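Local coordinates for mitogen activated protein kinase, putative (Leishmania donovani, PDB 4QNY) that probably transfers the gamma-phosphate of ATP to serine or threonine residues of protein substrates, as a mitogen-activated protein kinase, at residues A284-R289 and M306-L311. Numbering follows the deposited sequence.
Sequences ALDLLR and MRHPFL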
# COMPACT_ATOMS: atom_id res chain seq x y z
N ALA A 284 -15.52 -1.61 16.99
CA ALA A 284 -15.03 -1.11 15.71
C ALA A 284 -14.59 0.34 15.83
O ALA A 284 -13.58 0.75 15.25
CB ALA A 284 -16.10 -1.25 14.64
N LEU A 285 -15.35 1.12 16.59
CA LEU A 285 -15.09 2.55 16.72
C LEU A 285 -13.90 2.82 17.64
O LEU A 285 -13.27 3.88 17.54
CB LEU A 285 -16.33 3.28 17.23
CG LEU A 285 -17.50 3.30 16.25
CD1 LEU A 285 -18.65 4.14 16.79
CD2 LEU A 285 -17.04 3.82 14.89
N ASP A 286 -13.60 1.88 18.52
CA ASP A 286 -12.43 2.02 19.38
C ASP A 286 -11.15 1.71 18.62
O ASP A 286 -10.16 2.42 18.74
CB ASP A 286 -12.54 1.12 20.61
CG ASP A 286 -11.28 1.15 21.45
OD1 ASP A 286 -11.02 2.19 22.09
OD2 ASP A 286 -10.54 0.14 21.47
N LEU A 287 -11.19 0.63 17.84
CA LEU A 287 -10.05 0.25 17.01
C LEU A 287 -9.74 1.35 16.00
O LEU A 287 -8.58 1.66 15.73
CB LEU A 287 -10.32 -1.07 16.29
CG LEU A 287 -9.18 -1.59 15.41
CD1 LEU A 287 -7.93 -1.85 16.25
CD2 LEU A 287 -9.60 -2.85 14.67
N LEU A 288 -10.80 1.94 15.45
CA LEU A 288 -10.67 3.05 14.50
C LEU A 288 -10.05 4.27 15.18
O LEU A 288 -9.16 4.91 14.62
CB LEU A 288 -12.04 3.40 13.91
CG LEU A 288 -12.07 4.52 12.88
CD1 LEU A 288 -11.21 4.17 11.69
CD2 LEU A 288 -13.50 4.80 12.44
N ARG A 289 -10.53 4.57 16.38
CA ARG A 289 -10.02 5.70 17.16
C ARG A 289 -8.53 5.54 17.48
O ARG A 289 -7.75 6.48 17.35
CB ARG A 289 -10.81 5.84 18.46
CG ARG A 289 -10.20 6.81 19.46
CD ARG A 289 -10.56 6.42 20.89
NE ARG A 289 -10.04 5.10 21.23
CZ ARG A 289 -8.83 4.88 21.73
NH1 ARG A 289 -8.00 5.90 21.95
NH2 ARG A 289 -8.44 3.65 22.02
N MET A 306 -4.13 -6.60 16.24
CA MET A 306 -4.52 -7.98 15.97
C MET A 306 -5.14 -8.64 17.19
O MET A 306 -5.93 -9.57 17.07
CB MET A 306 -3.31 -8.79 15.50
CG MET A 306 -2.80 -8.41 14.12
SD MET A 306 -1.49 -9.51 13.54
CE MET A 306 -0.22 -9.22 14.77
N ARG A 307 -4.79 -8.14 18.38
CA ARG A 307 -5.31 -8.69 19.63
C ARG A 307 -6.50 -7.89 20.14
O ARG A 307 -7.05 -8.19 21.20
CB ARG A 307 -4.21 -8.72 20.70
CG ARG A 307 -2.99 -9.54 20.31
CD ARG A 307 -2.16 -9.90 21.53
NE ARG A 307 -0.74 -9.62 21.34
CZ ARG A 307 -0.10 -8.58 21.87
NH1 ARG A 307 -0.76 -7.72 22.64
NH2 ARG A 307 1.19 -8.41 21.65
N HIS A 308 -6.91 -6.88 19.39
CA HIS A 308 -8.05 -6.05 19.75
C HIS A 308 -9.34 -6.87 19.73
O HIS A 308 -9.52 -7.74 18.88
CB HIS A 308 -8.16 -4.86 18.79
CG HIS A 308 -9.12 -3.80 19.25
ND1 HIS A 308 -10.45 -3.81 18.90
CD2 HIS A 308 -8.94 -2.70 20.02
CE1 HIS A 308 -11.05 -2.77 19.44
NE2 HIS A 308 -10.15 -2.08 20.12
N PRO A 309 -10.24 -6.60 20.69
CA PRO A 309 -11.54 -7.29 20.82
C PRO A 309 -12.39 -7.28 19.55
O PRO A 309 -13.28 -8.12 19.41
CB PRO A 309 -12.24 -6.50 21.93
CG PRO A 309 -11.12 -6.02 22.78
CD PRO A 309 -10.00 -5.70 21.83
N PHE A 310 -12.14 -6.35 18.63
CA PHE A 310 -12.90 -6.27 17.39
C PHE A 310 -12.58 -7.44 16.46
O PHE A 310 -13.38 -7.79 15.59
CB PHE A 310 -12.62 -4.94 16.67
CG PHE A 310 -13.36 -4.79 15.37
CD1 PHE A 310 -14.74 -4.77 15.33
CD2 PHE A 310 -12.66 -4.65 14.18
CE1 PHE A 310 -15.41 -4.62 14.13
CE2 PHE A 310 -13.33 -4.50 12.98
CZ PHE A 310 -14.70 -4.48 12.96
N LEU A 311 -11.42 -8.06 16.67
CA LEU A 311 -10.97 -9.15 15.82
C LEU A 311 -10.78 -10.45 16.60
O LEU A 311 -10.01 -11.32 16.18
CB LEU A 311 -9.65 -8.77 15.13
CG LEU A 311 -9.61 -7.44 14.39
CD1 LEU A 311 -8.19 -7.14 13.92
CD2 LEU A 311 -10.58 -7.43 13.23
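H308 meets D286 edge-on. Its NE2 donates to D286 OD2 over 2.6 Å, almost straight at 177°. The oxygen lies in the ring plane and uses its anti lone pair, and carboxylate and imidazole are nearly coplanar. ND1 accepts from the backbone N of F310 at 3.1 Å, so both nitrogens are bonded, which should hold the ring's rotation; the F310 N-H comes in tilted, 29° out of the ring plane. L287 covers one face of this ring, its CB 3.8 Å from the H308 centroid in a CH-pi contact. P309 CD lies over the opposite face. With chi1 at -179°, L287 CG swings away from the backbone N toward the histidine and phenylalanine; L287 CD2 then lies 3.6 Å from F310 CD2. The F310 ring lays one face over A284 CA, and A284 CB reaches F310 CE1 at 3.5 Å. F310 also packs on E124 and Q128 of helix 124-143. The contact thus ties helix 282-291 to the His-Pro-Phe turn after helix 302-306, in the C-terminal lobe of the kinase fold. R289 grips D286 OD1 side-on through NE and NH2, from above the carboxylate plane. One carboxylate therefore serves arginine and histidine through different oxygens, and ND1, as acceptor, is consistent with a neutral imidazole protonated on NE2.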